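Local coordinates for malonyl CoA-acyl carrier protein transacylase (Burkholderia pseudomallei 1710b, PDB 3EZO) that probably transfers the malonyl group from malonyl-CoA to holo-acyl carrier protein, releasing coenzyme A and supplying malonyl-ACP for fatty acid synthesis, at residues 79-88 against 303-313; 144-155 against 187-195. All blocks are in the same frame, centred on the assembly; numbering follows the deposited sequence.

The two contacts lie in different parts of the acyltransferase, on opposite sides of the chain's centre. Contact 1 joins helix 65-85 to the C-terminal helix 306-314 beside the parallel sheet of the large α/β subdomain. Contact 2 joins helices 146-156 and 179-191 of the small ferredoxin-like subdomain, whose antiparallel sheet is built from strands 136-142, 162-169, 172-176 and 196-199. The centres of contact 1 and contact 2 are about 40 Å apart. Between the nearest atoms of contact 1 and contact 2 about 26 Å remain, so they do not touch. The segments of contact 2 fall in sequence between those of contact 1. Both contacts lie away from the predicted active-site residues Ser98 and His207.

Contact 1. Residues 79-88 against 303-313; sequences CYRAWQQAGG and VFDPASLDEAL
Trp83 reaches across to helix 306-314 with the six-membered half of its indole, one face of which lies under Leu313 CD2, a CH-pi contact 4.0 Å from the ring centroid. This is helix-helix packing beside the parallel sheet of the large α/β subdomain, with the segment axes 10.7 Å apart at -58°. CG of Trp83 stands anti to the backbone N (chi1 170°), which carries the ring over to Ala312 CB, 3.6 Å from CZ3. Val303 CG2, at the end of strand 299-303, approaches the ring obliquely at CE3. The indole also meets Phe13 edge-to-face, and NE1 donates to Ala89 O, which holds the ring's polar edge in place.

Leu309 forks between two alanines: CD1 rests 3.6 Å from Ala82 O, while CD2 touches Ala86 CB. The Schellman motif at Gly87 turns the chain, and Gly88 CA then lies on the same indole face as Leu313. At the start of the other helix, Asp305 is the N-cap. Its OD1 accepts from Ser308 N at 2.9 Å, nearly along the C-O axis, and Phe304 N donates to Ser308 OG at 3.0 Å, 170° at the hydrogen.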
loop_
_atom_site.group_PDB
_atom_site.type_symbol
_atom_site.label_atom_id
_atom_site.label_comp_id
_atom_site.label_asym_id
_atom_site.label_seq_id
_atom_site.Cartn_x
_atom_site.Cartn_y
_atom_site.Cartn_z
ATOM N N CYS A 79 4.783 -13.318 4.643
ATOM C CA CYS A 79 3.756 -14.160 4.078
ATOM C C CYS A 79 4.165 -14.681 2.700
ATOM O O CYS A 79 3.854 -15.839 2.337
ATOM C CB CYS A 79 2.427 -13.430 3.980
ATOM S SG CYS A 79 1.567 -13.134 5.531
ATOM N N TYR A 80 4.883 -13.853 1.963
ATOM C CA TYR A 80 5.402 -14.235 0.648
ATOM C C TYR A 80 6.454 -15.310 0.782
ATOM O O TYR A 80 6.434 -16.282 0.028
ATOM C CB TYR A 80 5.945 -13.031 -0.153
ATOM C CG TYR A 80 6.314 -13.401 -1.594
ATOM C CD1 TYR A 80 5.331 -13.625 -2.525
ATOM C CD2 TYR A 80 7.632 -13.589 -1.980
ATOM C CE1 TYR A 80 5.628 -13.980 -3.822
ATOM C CE2 TYR A 80 7.956 -13.957 -3.289
ATOM C CZ TYR A 80 6.941 -14.160 -4.193
ATOM O OH TYR A 80 7.197 -14.527 -5.493
ATOM N N ARG A 81 7.385 -15.124 1.726
ATOM C CA ARG A 81 8.414 -16.112 1.982
ATOM C C ARG A 81 7.786 -17.462 2.457
ATOM O O ARG A 81 8.260 -18.516 2.071
ATOM C CB ARG A 81 9.474 -15.570 2.973
ATOM C CG ARG A 81 10.544 -14.662 2.360
ATOM C CD ARG A 81 11.515 -14.163 3.385
ATOM N NE ARG A 81 12.716 -13.504 2.857
ATOM C CZ ARG A 81 13.569 -12.811 3.609
ATOM N NH1 ARG A 81 13.332 -12.639 4.898
ATOM N NH2 ARG A 81 14.645 -12.238 3.102
ATOM N N ALA A 82 6.719 -17.431 3.252
ATOM C CA ALA A 82 5.989 -18.673 3.668
ATOM C C ALA A 82 5.356 -19.376 2.474
ATOM O O ALA A 82 5.308 -20.624 2.387
ATOM C CB ALA A 82 4.917 -18.341 4.669
ATOM N N TRP A 83 4.804 -18.579 1.565
ATOM C CA TRP A 83 4.243 -19.119 0.331
ATOM C C TRP A 83 5.326 -19.918 -0.415
ATOM O O TRP A 83 5.097 -21.042 -0.815
ATOM C CB TRP A 83 3.650 -17.993 -0.517
ATOM C CG TRP A 83 3.251 -18.363 -1.910
ATOM C CD1 TRP A 83 3.994 -18.216 -3.015
ATOM C CD2 TRP A 83 2.000 -18.907 -2.332
ATOM N NE1 TRP A 83 3.291 -18.613 -4.125
ATOM C CE2 TRP A 83 2.061 -19.054 -3.725
ATOM C CE3 TRP A 83 0.842 -19.300 -1.665
ATOM C CZ2 TRP A 83 1.011 -19.561 -4.467
ATOM C CZ3 TRP A 83 -0.200 -19.803 -2.390
ATOM C CH2 TRP A 83 -0.114 -19.932 -3.795
ATOM N N GLN A 84 6.514 -19.347 -0.557
ATOM C CA GLN A 84 7.636 -20.021 -1.229
ATOM C C GLN A 84 8.107 -21.294 -0.513
ATOM O O GLN A 84 8.333 -22.306 -1.203
ATOM C CB GLN A 84 8.846 -19.092 -1.380
ATOM C CG GLN A 84 8.651 -17.928 -2.348
ATOM C CD GLN A 84 9.817 -16.955 -2.289
ATOM O OE1 GLN A 84 10.062 -16.354 -1.251
ATOM N NE2 GLN A 84 10.542 -16.794 -3.403
ATOM N N GLN A 85 8.315 -21.185 0.819
ATOM C CA GLN A 85 8.718 -22.291 1.704
ATOM C C GLN A 85 7.752 -23.462 1.556
ATOM O O GLN A 85 8.179 -24.611 1.627
ATOM C CB GLN A 85 8.891 -21.865 3.213
ATOM C CG GLN A 85 9.595 -22.967 4.189
ATOM C CD GLN A 85 9.346 -22.805 5.755
ATOM O OE1 GLN A 85 9.396 -21.727 6.303
ATOM N NE2 GLN A 85 9.139 -23.932 6.449
ATOM N N ALA A 86 6.474 -23.158 1.332
ATOM C CA ALA A 86 5.431 -24.134 1.104
ATOM C C ALA A 86 5.411 -24.666 -0.316
ATOM O O ALA A 86 4.577 -25.516 -0.640
ATOM C CB ALA A 86 4.027 -23.534 1.448
ATOM N N GLY A 87 6.295 -24.175 -1.180
ATOM C CA GLY A 87 6.302 -24.619 -2.572
ATOM C C GLY A 87 5.378 -23.876 -3.534
ATOM O O GLY A 87 5.126 -24.345 -4.656
ATOM N N GLY A 88 4.892 -22.708 -3.127
ATOM C CA GLY A 88 4.008 -21.921 -3.986
ATOM C C GLY A 88 4.770 -21.341 -5.172
ATOM O O GLY A 88 5.890 -20.948 -5.042
ATOM N N VAL A 303 -3.224 -14.964 1.544
ATOM C CA VAL A 303 -2.225 -15.633 2.345
ATOM C C VAL A 303 -1.917 -14.757 3.550
ATOM O O VAL A 303 -1.233 -13.723 3.422
ATOM C CB VAL A 303 -0.978 -15.888 1.540
ATOM C CG1 VAL A 303 0.053 -16.618 2.388
ATOM C CG2 VAL A 303 -1.366 -16.657 0.236
ATOM N N PHE A 304 -2.442 -15.166 4.709
ATOM C CA PHE A 304 -2.181 -14.465 5.981
ATOM C C PHE A 304 -1.960 -15.399 7.197
ATOM O O PHE A 304 -1.665 -14.944 8.300
ATOM C CB PHE A 304 -3.328 -13.484 6.272
ATOM C CG PHE A 304 -4.647 -14.134 6.372
ATOM C CD1 PHE A 304 -5.057 -14.716 7.567
ATOM C CD2 PHE A 304 -5.506 -14.160 5.287
ATOM C CE1 PHE A 304 -6.292 -15.344 7.684
ATOM C CE2 PHE A 304 -6.753 -14.781 5.392
ATOM C CZ PHE A 304 -7.134 -15.374 6.613
ATOM N N ASP A 305 -2.108 -16.699 6.976
ATOM C CA ASP A 305 -1.808 -17.710 7.985
ATOM C C ASP A 305 -1.714 -19.071 7.272
ATOM O O ASP A 305 -1.987 -19.146 6.084
ATOM C CB ASP A 305 -2.843 -17.688 9.121
ATOM C CG ASP A 305 -4.240 -18.145 8.723
ATOM O OD1 ASP A 305 -4.538 -18.599 7.588
ATOM O OD2 ASP A 305 -5.105 -18.027 9.620
ATOM N N PRO A 306 -1.318 -20.144 7.984
ATOM C CA PRO A 306 -1.145 -21.418 7.283
ATOM C C PRO A 306 -2.381 -21.962 6.596
ATOM O O PRO A 306 -2.255 -22.518 5.503
ATOM C CB PRO A 306 -0.653 -22.363 8.397
ATOM C CG PRO A 306 0.192 -21.489 9.209
ATOM C CD PRO A 306 -0.569 -20.142 9.255
ATOM N N ALA A 307 -3.569 -21.790 7.195
ATOM C CA ALA A 307 -4.772 -22.329 6.589
ATOM C C ALA A 307 -5.115 -21.605 5.279
ATOM O O ALA A 307 -5.382 -22.243 4.247
ATOM C CB ALA A 307 -5.952 -22.272 7.589
ATOM N N SER A 308 -5.093 -20.279 5.320
ATOM C CA SER A 308 -5.399 -19.466 4.137
ATOM C C SER A 308 -4.338 -19.755 3.042
ATOM O O SER A 308 -4.696 -19.841 1.879
ATOM C CB SER A 308 -5.436 -17.984 4.509
ATOM O OG SER A 308 -4.172 -17.558 5.059
ATOM N N LEU A 309 -3.066 -19.926 3.437
ATOM C CA LEU A 309 -2.006 -20.263 2.494
ATOM C C LEU A 309 -2.339 -21.562 1.746
ATOM O O LEU A 309 -2.269 -21.609 0.527
ATOM C CB LEU A 309 -0.655 -20.380 3.184
ATOM C CG LEU A 309 0.665 -20.495 2.369
ATOM C CD1 LEU A 309 1.843 -20.235 3.319
ATOM C CD2 LEU A 309 0.849 -21.830 1.673
ATOM N N ASP A 310 -2.721 -22.607 2.479
ATOM C CA ASP A 310 -3.153 -23.867 1.816
ATOM C C ASP A 310 -4.326 -23.713 0.872
ATOM O O ASP A 310 -4.319 -24.275 -0.210
ATOM C CB ASP A 310 -3.443 -24.964 2.841
ATOM C CG ASP A 310 -2.196 -25.506 3.439
ATOM O OD1 ASP A 310 -1.128 -25.284 2.828
ATOM O OD2 ASP A 310 -2.258 -26.100 4.545
ATOM N N GLU A 311 -5.336 -22.952 1.263
ATOM C CA GLU A 311 -6.417 -22.665 0.327
ATOM C C GLU A 311 -5.945 -21.883 -0.898
ATOM O O GLU A 311 -6.491 -22.031 -1.984
ATOM C CB GLU A 311 -7.560 -21.912 1.032
ATOM C CG GLU A 311 -8.444 -22.809 1.885
ATOM C CD GLU A 311 -9.090 -23.965 1.070
ATOM O OE1 GLU A 311 -9.873 -23.697 0.116
ATOM O OE2 GLU A 311 -8.795 -25.147 1.374
ATOM N N ALA A 312 -4.966 -21.011 -0.721
ATOM C CA ALA A 312 -4.426 -20.243 -1.840
ATOM C C ALA A 312 -3.614 -21.165 -2.755
ATOM O O ALA A 312 -3.727 -21.089 -3.977
ATOM C CB ALA A 312 -3.595 -19.082 -1.335
ATOM N N LEU A 313 -2.807 -22.046 -2.172
ATOM C CA LEU A 313 -2.146 -23.107 -2.953
ATOM C C LEU A 313 -3.105 -23.816 -3.919
ATOM O O LEU A 313 -2.726 -24.110 -5.065
ATOM C CB LEU A 313 -1.437 -24.136 -2.042
ATOM C CG LEU A 313 -0.142 -23.694 -1.355
ATOM C CD1 LEU A 313 0.380 -24.741 -0.311
ATOM C CD2 LEU A 313 0.934 -23.368 -2.380
#

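Contact 2. Residues 144-155 against 187-195; sequences LDDDTVRAVCAE and EIAKEKGAK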
loop_
_atom_site.group_PDB
_atom_site.type_symbol
_atom_site.label_atom_id
_atom_site.label_comp_id
_atom_site.label_asym_id
_atom_site.label_seq_id
_atom_site.Cartn_x
_atom_site.Cartn_y
_atom_site.Cartn_z
ATOM N N LEU A 144 -19.649 7.861 -4.523
ATOM C CA LEU A 144 -19.515 8.696 -5.740
ATOM C C LEU A 144 -18.441 8.135 -6.681
ATOM O O LEU A 144 -17.400 7.685 -6.213
ATOM C CB LEU A 144 -19.193 10.160 -5.376
ATOM C CG LEU A 144 -20.141 10.870 -4.406
ATOM C CD1 LEU A 144 -19.648 12.310 -4.058
ATOM C CD2 LEU A 144 -21.550 10.849 -5.066
ATOM N N ASP A 145 -18.678 8.197 -7.993
ATOM C CA ASP A 145 -17.738 7.677 -8.983
ATOM C C ASP A 145 -16.509 8.597 -9.045
ATOM O O ASP A 145 -16.525 9.672 -8.467
ATOM C CB ASP A 145 -18.411 7.491 -10.352
ATOM C CG ASP A 145 -18.871 8.830 -11.005
ATOM O OD1 ASP A 145 -18.396 9.931 -10.657
ATOM O OD2 ASP A 145 -19.747 8.764 -11.881
ATOM N N ASP A 146 -15.437 8.168 -9.693
ATOM C CA ASP A 146 -14.205 8.915 -9.629
ATOM C C ASP A 146 -14.330 10.346 -10.159
ATOM O O ASP A 146 -13.762 11.258 -9.574
ATOM C CB ASP A 146 -13.103 8.207 -10.386
ATOM C CG ASP A 146 -12.791 6.838 -9.818
ATOM O OD1 ASP A 146 -13.212 6.534 -8.667
ATOM O OD2 ASP A 146 -12.131 6.058 -10.543
ATOM N N ASP A 147 -15.042 10.542 -11.264
ATOM C CA ASP A 147 -15.069 11.868 -11.873
ATOM C C ASP A 147 -15.869 12.823 -10.981
ATOM O O ASP A 147 -15.573 14.013 -10.938
ATOM C CB ASP A 147 -15.613 11.834 -13.326
ATOM C CG ASP A 147 -14.547 11.409 -14.362
ATOM O OD1 ASP A 147 -13.328 11.410 -14.078
ATOM O OD2 ASP A 147 -14.933 11.084 -15.500
ATOM N N THR A 148 -16.879 12.298 -10.270
ATOM C CA THR A 148 -17.665 13.117 -9.336
ATOM C C THR A 148 -16.795 13.524 -8.153
ATOM O O THR A 148 -16.817 14.647 -7.733
ATOM C CB THR A 148 -18.947 12.400 -8.902
ATOM O OG1 THR A 148 -19.681 12.094 -10.079
ATOM C CG2 THR A 148 -19.833 13.286 -8.024
ATOM N N VAL A 149 -15.984 12.619 -7.645
ATOM C CA VAL A 149 -15.113 12.974 -6.562
ATOM C C VAL A 149 -14.140 14.028 -7.054
ATOM O O VAL A 149 -13.889 14.996 -6.363
ATOM C CB VAL A 149 -14.411 11.758 -5.914
ATOM C CG1 VAL A 149 -13.519 12.222 -4.687
ATOM C CG2 VAL A 149 -15.436 10.762 -5.449
ATOM N N ARG A 150 -13.627 13.891 -8.261
ATOM C CA ARG A 150 -12.717 14.922 -8.789
ATOM C C ARG A 150 -13.389 16.290 -8.853
ATOM O O ARG A 150 -12.770 17.325 -8.457
ATOM C CB ARG A 150 -12.121 14.528 -10.142
ATOM C CG ARG A 150 -11.170 13.328 -10.060
ATOM C CD ARG A 150 -10.706 12.944 -11.455
ATOM N NE ARG A 150 -9.773 11.810 -11.486
ATOM C CZ ARG A 150 -10.038 10.587 -11.972
ATOM N NH1 ARG A 150 -11.236 10.275 -12.501
ATOM N NH2 ARG A 150 -9.074 9.659 -11.940
ATOM N N ALA A 151 -14.650 16.298 -9.292
ATOM C CA ALA A 151 -15.456 17.545 -9.378
ATOM C C ALA A 151 -15.660 18.140 -7.989
ATOM O O ALA A 151 -15.459 19.338 -7.787
ATOM C CB ALA A 151 -16.838 17.299 -10.085
ATOM N N VAL A 152 -16.014 17.291 -7.018
ATOM C CA VAL A 152 -16.109 17.720 -5.625
ATOM C C VAL A 152 -14.842 18.421 -5.139
ATOM O O VAL A 152 -14.914 19.522 -4.570
ATOM C CB VAL A 152 -16.436 16.557 -4.678
ATOM C CG1 VAL A 152 -16.217 16.985 -3.164
ATOM C CG2 VAL A 152 -17.847 16.031 -4.988
ATOM N N CYS A 153 -13.690 17.822 -5.409
ATOM C CA CYS A 153 -12.390 18.400 -5.005
ATOM C C CYS A 153 -12.073 19.699 -5.742
ATOM O O CYS A 153 -11.594 20.655 -5.131
ATOM C CB CYS A 153 -11.282 17.396 -5.218
ATOM S SG CYS A 153 -11.365 15.972 -4.043
ATOM N N ALA A 154 -12.396 19.758 -7.033
ATOM C CA ALA A 154 -12.138 20.944 -7.820
ATOM C C ALA A 154 -12.978 22.112 -7.257
ATOM O O ALA A 154 -12.488 23.202 -7.025
ATOM C CB ALA A 154 -12.407 20.665 -9.338
ATOM N N GLU A 155 -14.216 21.828 -6.914
ATOM C CA GLU A 155 -15.086 22.798 -6.286
ATOM C C GLU A 155 -14.641 23.218 -4.859
ATOM O O GLU A 155 -14.583 24.427 -4.544
ATOM C CB GLU A 155 -16.495 22.200 -6.285
ATOM C CG GLU A 155 -17.584 23.144 -5.862
ATOM C CD GLU A 155 -18.939 22.495 -5.969
ATOM O OE1 GLU A 155 -19.072 21.444 -6.709
ATOM O OE2 GLU A 155 -19.842 23.042 -5.302
ATOM N N GLU A 187 -18.455 18.102 2.812
ATOM C CA GLU A 187 -19.744 18.800 2.784
ATOM C C GLU A 187 -20.357 18.763 1.383
ATOM O O GLU A 187 -21.504 18.338 1.199
ATOM C CB GLU A 187 -19.455 20.222 3.219
ATOM C CG GLU A 187 -20.587 21.096 3.495
ATOM C CD GLU A 187 -20.066 22.513 3.680
ATOM O OE1 GLU A 187 -19.250 22.712 4.631
ATOM O OE2 GLU A 187 -20.412 23.383 2.832
ATOM N N ILE A 188 -19.571 19.135 0.376
ATOM C CA ILE A 188 -20.028 19.054 -1.028
ATOM C C ILE A 188 -20.420 17.607 -1.401
ATOM O O ILE A 188 -21.487 17.372 -2.015
ATOM C CB ILE A 188 -18.969 19.616 -2.018
ATOM C CG1 ILE A 188 -18.711 21.099 -1.744
ATOM C CG2 ILE A 188 -19.417 19.443 -3.462
ATOM C CD1 ILE A 188 -17.709 21.726 -2.657
ATOM N N ALA A 189 -19.583 16.646 -0.992
ATOM C CA ALA A 189 -19.794 15.243 -1.346
ATOM C C ALA A 189 -21.147 14.769 -0.837
ATOM O O ALA A 189 -21.913 14.121 -1.572
ATOM C CB ALA A 189 -18.708 14.383 -0.806
ATOM N N LYS A 190 -21.422 15.078 0.424
ATOM C CA LYS A 190 -22.734 14.782 1.038
ATOM C C LYS A 190 -23.875 15.423 0.261
ATOM O O LYS A 190 -24.858 14.750 -0.048
ATOM C CB LYS A 190 -22.781 15.199 2.509
ATOM C CG LYS A 190 -21.980 14.308 3.424
ATOM C CD LYS A 190 -21.605 14.997 4.735
ATOM C CE LYS A 190 -20.855 14.031 5.710
ATOM N NZ LYS A 190 -19.939 14.664 6.746
ATOM N N GLU A 191 -23.726 16.690 -0.108
ATOM C CA GLU A 191 -24.765 17.374 -0.891
ATOM C C GLU A 191 -25.039 16.649 -2.190
ATOM O O GLU A 191 -26.184 16.606 -2.634
ATOM C CB GLU A 191 -24.372 18.826 -1.245
ATOM C CG GLU A 191 -24.190 19.782 -0.065
ATOM C CD GLU A 191 -23.266 20.995 -0.398
ATOM O OE1 GLU A 191 -22.827 21.156 -1.571
ATOM O OE2 GLU A 191 -22.978 21.800 0.512
ATOM N N LYS A 192 -23.989 16.106 -2.809
ATOM C CA LYS A 192 -24.083 15.410 -4.112
ATOM C C LYS A 192 -24.560 13.957 -3.964
ATOM O O LYS A 192 -24.687 13.226 -4.949
ATOM C CB LYS A 192 -22.730 15.439 -4.839
ATOM C CG LYS A 192 -22.381 16.791 -5.477
ATOM C CD LYS A 192 -21.136 16.711 -6.351
ATOM C CE LYS A 192 -21.111 17.827 -7.403
ATOM N NZ LYS A 192 -21.359 19.183 -6.800
ATOM N N GLY A 193 -24.792 13.532 -2.728
ATOM C CA GLY A 193 -25.441 12.252 -2.463
ATOM C C GLY A 193 -24.527 11.143 -1.978
ATOM O O GLY A 193 -24.924 9.973 -2.015
ATOM N N ALA A 194 -23.323 11.488 -1.509
ATOM C CA ALA A 194 -22.381 10.468 -1.033
ATOM C C ALA A 194 -23.014 9.675 0.102
ATOM O O ALA A 194 -23.645 10.263 0.981
ATOM C CB ALA A 194 -21.066 11.084 -0.560
ATOM N N LYS A 195 -22.818 8.357 0.095
ATOM C CA LYS A 195 -23.203 7.522 1.228
ATOM C C LYS A 195 -22.389 7.891 2.453
ATOM O O LYS A 195 -22.876 7.848 3.576
ATOM C CB LYS A 195 -23.049 6.021 0.910
#
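Glu155, lying over Ile188, and Lys192, lying along Val152, converge from the two sides of the contact. Lys192 NZ donates to Glu155 OE1 at 3.2 Å, on the syn lone pair, in a salt bridge between two solvent-exposed residues. The lysine chain is bent at its last torsion (chi4 50°), which turns NZ to the carboxylate while CD stays low against Val152 CG2, 3.6 Å away, and Thr148 CG2. Glu155 keeps a straight stem (chi2 177°) that crosses the end of Ile188, with CG 3.5 Å from Ile188 CD1. The charged pair is thus carried on aliphatic contacts. Glu191 OE1 stands 5.1 Å from Glu155 OE2, a like charge that the lysine probably helps to offset.

Beneath the salt bridge, Val152 and Ile188 lie alongside one another, pointing opposite ways, and Val152 CG1 meets both Ile188 CB and the backbone N of Ala189. Leu144, one residue ahead of the N-cap, fills the other end: CD1 lies against Ala189 CB and CG against Ala194 CB, both at 4.0 Å, while CD2 approaches Lys192 O. Gly193, in a Schellman motif, turns the chain so that Ala194 comes up to Leu144. Asp145 is the N-cap of helix 146-156, its OD1 accepting from Thr148 N and, from above the carboxylate plane, from Thr148 OG1 at 2.6 Å.

Val149 and Cys153 face strands 162-169 and 172-176. The two helical segments, at 134° to each other, belong to a beta-alpha-beta-beta-alpha-beta chain with sheet order 4-1-3-2, the ferredoxin-like small subdomain of FabD-type acyltransferases.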